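Local atomic coordinates of phosphoglycerate oxidoreductase (Rhizobium etli, PDB entry 4HY3), a protein that probably acts as an NAD(P)-dependent D-2-hydroxyacid dehydrogenase, reducing substrates such as hydroxypyruvate or glyoxylate. Residues A[71-83]-A[93-105]. Sequence-based numbering, arbitrary orientation.
Sequences DDILGRARYIIGQ and RMPALRSILNVES
R78 O takes two backbone donors from across the contact. R98 N lies 2.8 Å from R78 O and sits above the carbonyl plane; S99 N adds a weak bond to the same oxygen. From here strands 77-82 and 99-101 run parallel, as the two strands of a beta-alpha-beta unit connected through helix 88-91. They are neighbours in the mixed sheet that lies apart from the Rossmann-type NAD-binding sheet. As in relatives, this mixed sheet probably forms the core of the substrate-binding (catalytic) domain. I80 is bonded through both its backbone N and O: I80 N to S99 O, then L101 N to I80 O at 2.7 Å. G82 N to L101 O continues the pairing.

On the sheet face that carries I80 and I100, these two side chains lie side by side, CG1 to CG1 at 3.7 Å. L97 comes across I80 at about a right angle and sets its CD1 against I80 CG1. L74 extends this apolar layer, with CD2 against CG of selenomethionine M94. On the other face, Y79 and I81 pack against helix 320-338, and Y79 OH bonds D338.

R78 and R98 point the same way, and their guanidiniums stack flat, planes 14° apart and centres 3.6 Å apart. The like charges are probably offset in part by a salt bridge from R78 NH1 to D338; R98 NH2 bonds M337 O. The R78 chain leaves with CG opposite its backbone N (chi1 168°), which carries it over the Y79 ring. Replacing R78 by alanine is likely to leave the R98 guanidinium without its stacking partner, D338 without this salt bridge and one face of the Y79 ring less covered. R78 CG sits over the centre of that ring, 3.3 Å above its plane.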
loop_
_atom_site.group_PDB
_atom_site.type_symbol
_atom_site.label_atom_id
_atom_site.label_comp_id
_atom_site.label_asym_id
_atom_site.label_seq_id
_atom_site.Cartn_x
_atom_site.Cartn_y
_atom_site.Cartn_z
ATOM N N ASP A 71 -40.877 -25.710 -23.535
ATOM C CA ASP A 71 -41.001 -26.510 -22.315
ATOM C C ASP A 71 -39.768 -27.419 -22.173
ATOM O O ASP A 71 -39.420 -27.856 -21.073
ATOM C CB ASP A 71 -42.280 -27.338 -22.378
ATOM C CG ASP A 71 -42.805 -27.705 -21.013
ATOM O OD1 ASP A 71 -42.774 -28.915 -20.705
ATOM O OD2 ASP A 71 -43.248 -26.795 -20.261
ATOM N N ASP A 72 -39.117 -27.686 -23.307
ATOM C CA ASP A 72 -37.771 -28.239 -23.340
ATOM C C ASP A 72 -36.719 -27.239 -22.854
ATOM O O ASP A 72 -35.866 -27.587 -22.029
ATOM C CB ASP A 72 -37.406 -28.670 -24.756
ATOM C CG ASP A 72 -35.936 -29.065 -24.890
ATOM O OD1 ASP A 72 -35.353 -29.614 -23.928
ATOM O OD2 ASP A 72 -35.348 -28.828 -25.966
ATOM N N ILE A 73 -36.748 -26.020 -23.404
ATOM C CA ILE A 73 -35.771 -24.982 -23.032
ATOM C C ILE A 73 -35.840 -24.766 -21.510
ATOM O O ILE A 73 -34.832 -24.843 -20.826
ATOM C CB ILE A 73 -35.921 -23.686 -23.892
ATOM C CG1 ILE A 73 -35.193 -23.847 -25.235
ATOM C CG2 ILE A 73 -35.360 -22.450 -23.197
ATOM C CD1 ILE A 73 -35.742 -22.986 -26.360
ATOM N N LEU A 74 -37.040 -24.595 -20.972
ATOM C CA LEU A 74 -37.218 -24.344 -19.542
ATOM C C LEU A 74 -36.758 -25.487 -18.633
ATOM O O LEU A 74 -36.451 -25.277 -17.464
ATOM C CB LEU A 74 -38.674 -24.000 -19.275
ATOM C CG LEU A 74 -39.033 -22.701 -19.979
ATOM C CD1 LEU A 74 -40.530 -22.594 -20.228
ATOM C CD2 LEU A 74 -38.512 -21.524 -19.169
ATOM N N GLY A 75 -36.718 -26.696 -19.177
ATOM C CA GLY A 75 -36.370 -27.864 -18.392
ATOM C C GLY A 75 -34.906 -27.908 -18.047
ATOM O O GLY A 75 -34.531 -28.427 -16.986
ATOM N N ARG A 76 -34.088 -27.342 -18.940
ATOM C CA ARG A 76 -32.637 -27.419 -18.869
ATOM C C ARG A 76 -31.926 -26.113 -18.415
ATOM O O ARG A 76 -30.738 -26.133 -18.085
ATOM C CB ARG A 76 -32.112 -27.808 -20.239
ATOM C CG ARG A 76 -32.545 -29.177 -20.736
ATOM C CD ARG A 76 -32.662 -29.248 -22.264
ATOM N NE ARG A 76 -31.679 -28.419 -22.957
ATOM C CZ ARG A 76 -31.859 -27.903 -24.174
ATOM N NH1 ARG A 76 -32.979 -28.148 -24.847
ATOM N NH2 ARG A 76 -30.916 -27.140 -24.729
ATOM N N ALA A 77 -32.621 -24.983 -18.428
ATOM C CA ALA A 77 -31.979 -23.707 -18.116
ATOM C C ALA A 77 -31.289 -23.685 -16.715
ATOM O O ALA A 77 -31.946 -23.765 -15.666
ATOM C CB ALA A 77 -32.974 -22.556 -18.251
ATOM N N ARG A 78 -29.971 -23.573 -16.712
ATOM C CA ARG A 78 -29.231 -23.465 -15.487
ATOM C C ARG A 78 -29.071 -22.007 -14.998
ATOM O O ARG A 78 -28.747 -21.790 -13.847
ATOM C CB ARG A 78 -27.855 -24.111 -15.677
ATOM C CG ARG A 78 -26.884 -23.814 -14.547
ATOM C CD ARG A 78 -25.608 -24.593 -14.704
ATOM N NE ARG A 78 -25.887 -25.999 -14.938
ATOM C CZ ARG A 78 -24.967 -26.880 -15.311
ATOM N NH1 ARG A 78 -23.712 -26.512 -15.467
ATOM N NH2 ARG A 78 -25.307 -28.143 -15.518
ATOM N N TYR A 79 -29.256 -21.024 -15.879
ATOM C CA TYR A 79 -29.048 -19.619 -15.541
ATOM C C TYR A 79 -29.947 -18.701 -16.353
ATOM O O TYR A 79 -30.335 -19.038 -17.474
ATOM C CB TYR A 79 -27.611 -19.170 -15.823
ATOM C CG TYR A 79 -26.493 -20.020 -15.241
ATOM C CD1 TYR A 79 -26.249 -20.060 -13.865
ATOM C CD2 TYR A 79 -25.664 -20.769 -16.077
ATOM C CE1 TYR A 79 -25.221 -20.830 -13.343
ATOM C CE2 TYR A 79 -24.625 -21.528 -15.564
ATOM C CZ TYR A 79 -24.410 -21.553 -14.201
ATOM O OH TYR A 79 -23.399 -22.315 -13.710
ATOM N N ILE A 80 -30.263 -17.527 -15.796
ATOM C CA ILE A 80 -30.922 -16.460 -16.542
ATOM C C ILE A 80 -30.014 -15.249 -16.517
ATOM O O ILE A 80 -29.812 -14.652 -15.460
ATOM C CB ILE A 80 -32.269 -16.051 -15.907
ATOM C CG1 ILE A 80 -33.093 -17.290 -15.552
ATOM C CG2 ILE A 80 -33.035 -15.107 -16.821
ATOM C CD1 ILE A 80 -34.377 -17.440 -16.326
ATOM N N ILE A 81 -29.437 -14.879 -17.655
ATOM C CA ILE A 81 -28.750 -13.593 -17.701
ATOM C C ILE A 81 -29.825 -12.521 -17.920
ATOM O O ILE A 81 -30.476 -12.509 -18.965
ATOM C CB ILE A 81 -27.661 -13.557 -18.793
ATOM C CG1 ILE A 81 -26.841 -14.858 -18.767
ATOM C CG2 ILE A 81 -26.772 -12.328 -18.625
ATOM C CD1 ILE A 81 -25.834 -15.016 -19.897
ATOM N N GLY A 82 -30.036 -11.668 -16.916
ATOM C CA GLY A 82 -31.036 -10.568 -16.957
ATOM C C GLY A 82 -32.040 -10.506 -15.802
ATOM O O GLY A 82 -31.765 -11.002 -14.705
ATOM N N GLN A 83 -33.203 -9.891 -16.045
ATOM C CA GLN A 83 -34.201 -9.561 -14.990
ATOM C C GLN A 83 -35.660 -9.815 -15.399
ATOM O O GLN A 83 -36.537 -9.006 -15.071
ATOM C CB GLN A 83 -34.160 -8.087 -14.636
ATOM C CG GLN A 83 -32.834 -7.441 -14.744
ATOM C CD GLN A 83 -32.452 -7.150 -16.161
ATOM O OE1 GLN A 83 -33.201 -6.524 -16.922
ATOM N NE2 GLN A 83 -31.268 -7.617 -16.537
ATOM N N ARG A 93 -41.548 -24.627 -13.650
ATOM C CA ARG A 93 -41.162 -25.355 -14.853
ATOM C C ARG A 93 -39.650 -25.466 -15.040
ATOM O O ARG A 93 -39.178 -26.172 -15.950
ATOM C CB ARG A 93 -41.824 -24.747 -16.092
ATOM C CG ARG A 93 -43.311 -25.056 -16.198
ATOM C CD ARG A 93 -43.763 -25.173 -17.639
ATOM N NE ARG A 93 -44.142 -23.875 -18.185
ATOM C CZ ARG A 93 -44.026 -23.533 -19.470
ATOM N NH1 ARG A 93 -43.526 -24.393 -20.366
ATOM N NH2 ARG A 93 -44.410 -22.323 -19.863
HETATM N N MSE A 94 -38.892 -24.805 -14.161
HETATM C CA MSE A 94 -37.444 -24.668 -14.351
HETATM C C MSE A 94 -36.667 -25.363 -13.270
HETATM O O MSE A 94 -36.068 -24.719 -12.419
HETATM C CB MSE A 94 -37.080 -23.201 -14.413
HETATM C CG MSE A 94 -37.566 -22.580 -15.707
HETATM SE SE MSE A 94 -37.083 -20.659 -15.757
HETATM C CE MSE A 94 -38.820 -19.922 -15.282
ATOM N N PRO A 95 -36.637 -26.699 -13.309
ATOM C CA PRO A 95 -36.015 -27.505 -12.256
ATOM C C PRO A 95 -34.479 -27.423 -12.175
ATOM O O PRO A 95 -33.893 -27.857 -11.198
ATOM C CB PRO A 95 -36.435 -28.935 -12.623
ATOM C CG PRO A 95 -37.518 -28.778 -13.654
ATOM C CD PRO A 95 -37.150 -27.543 -14.396
ATOM N N ALA A 96 -33.818 -26.897 -13.186
ATOM C CA ALA A 96 -32.376 -26.809 -13.105
ATOM C C ALA A 96 -31.885 -25.393 -12.833
ATOM O O ALA A 96 -30.691 -25.183 -12.655
ATOM C CB ALA A 96 -31.744 -27.368 -14.374
ATOM N N LEU A 97 -32.802 -24.426 -12.822
ATOM C CA LEU A 97 -32.427 -23.011 -12.642
ATOM C C LEU A 97 -31.516 -22.876 -11.419
ATOM O O LEU A 97 -31.846 -23.340 -10.333
ATOM C CB LEU A 97 -33.662 -22.084 -12.561
ATOM C CG LEU A 97 -33.407 -20.562 -12.602
ATOM C CD1 LEU A 97 -32.651 -20.119 -13.841
ATOM C CD2 LEU A 97 -34.681 -19.732 -12.436
ATOM N N ARG A 98 -30.356 -22.283 -11.602
ATOM C CA ARG A 98 -29.425 -22.231 -10.525
ATOM C C ARG A 98 -29.330 -20.777 -10.051
ATOM O O ARG A 98 -29.321 -20.489 -8.840
ATOM C CB ARG A 98 -28.083 -22.753 -11.008
ATOM C CG ARG A 98 -27.396 -23.706 -10.060
ATOM C CD ARG A 98 -27.256 -25.050 -10.715
ATOM N NE ARG A 98 -25.886 -25.343 -11.129
ATOM C CZ ARG A 98 -25.517 -26.468 -11.752
ATOM N NH1 ARG A 98 -26.401 -27.410 -12.049
ATOM N NH2 ARG A 98 -24.250 -26.659 -12.090
ATOM N N SER A 99 -29.292 -19.839 -10.994
ATOM C CA SER A 99 -29.222 -18.442 -10.606
ATOM C C SER A 99 -29.734 -17.523 -11.682
ATOM O O SER A 99 -29.787 -17.877 -12.847
ATOM C CB SER A 99 -27.787 -18.050 -10.213
ATOM O OG SER A 99 -27.568 -16.644 -10.271
ATOM N N ILE A 100 -30.111 -16.327 -11.251
ATOM C CA ILE A 100 -30.515 -15.280 -12.130
ATOM C C ILE A 100 -29.483 -14.197 -11.970
ATOM O O ILE A 100 -29.246 -13.744 -10.868
ATOM C CB ILE A 100 -31.913 -14.776 -11.746
ATOM C CG1 ILE A 100 -32.909 -15.875 -12.127
ATOM C CG2 ILE A 100 -32.234 -13.434 -12.428
ATOM C CD1 ILE A 100 -34.339 -15.668 -11.666
ATOM N N LEU A 101 -28.842 -13.798 -13.057
ATOM C CA LEU A 101 -27.874 -12.745 -12.949
ATOM C C LEU A 101 -28.465 -11.419 -13.442
ATOM O O LEU A 101 -28.594 -11.191 -14.656
ATOM C CB LEU A 101 -26.583 -13.120 -13.660
ATOM C CG LEU A 101 -26.032 -14.412 -13.082
ATOM C CD1 LEU A 101 -26.487 -15.620 -13.892
ATOM C CD2 LEU A 101 -24.519 -14.396 -12.935
ATOM N N ASN A 102 -28.815 -10.560 -12.476
ATOM C CA ASN A 102 -29.377 -9.244 -12.736
ATOM C C ASN A 102 -28.269 -8.405 -13.291
ATOM O O ASN A 102 -27.185 -8.381 -12.716
ATOM C CB ASN A 102 -29.884 -8.609 -11.429
ATOM C CG ASN A 102 -30.874 -7.465 -11.659
ATOM O OD1 ASN A 102 -31.956 -7.669 -12.200
ATOM N ND2 ASN A 102 -30.516 -6.281 -11.231
ATOM N N VAL A 103 -28.548 -7.731 -14.408
ATOM C CA VAL A 103 -27.560 -6.909 -15.128
ATOM C C VAL A 103 -27.943 -5.451 -15.230
ATOM O O VAL A 103 -27.125 -4.617 -15.552
ATOM C CB VAL A 103 -27.218 -7.440 -16.544
ATOM C CG1 VAL A 103 -26.490 -8.772 -16.438
ATOM C CG2 VAL A 103 -28.426 -7.483 -17.460
ATOM N N GLU A 104 -29.208 -5.147 -15.005
ATOM C CA GLU A 104 -29.546 -3.795 -14.658
ATOM C C GLU A 104 -29.008 -3.749 -13.247
ATOM O O GLU A 104 -29.148 -4.725 -12.514
ATOM C CB GLU A 104 -31.054 -3.608 -14.662
ATOM C CG GLU A 104 -31.457 -2.179 -14.952
ATOM C CD GLU A 104 -32.351 -1.620 -13.883
ATOM O OE1 GLU A 104 -32.661 -2.352 -12.917
ATOM O OE2 GLU A 104 -32.734 -0.443 -14.003
ATOM N N SER A 105 -28.345 -2.687 -12.841
ATOM C CA SER A 105 -27.851 -2.713 -11.461
ATOM C C SER A 105 -28.941 -3.016 -10.377
ATOM O O SER A 105 -28.600 -3.348 -9.248
ATOM C CB SER A 105 -27.078 -1.430 -11.140
ATOM O OG SER A 105 -27.755 -0.285 -11.636
#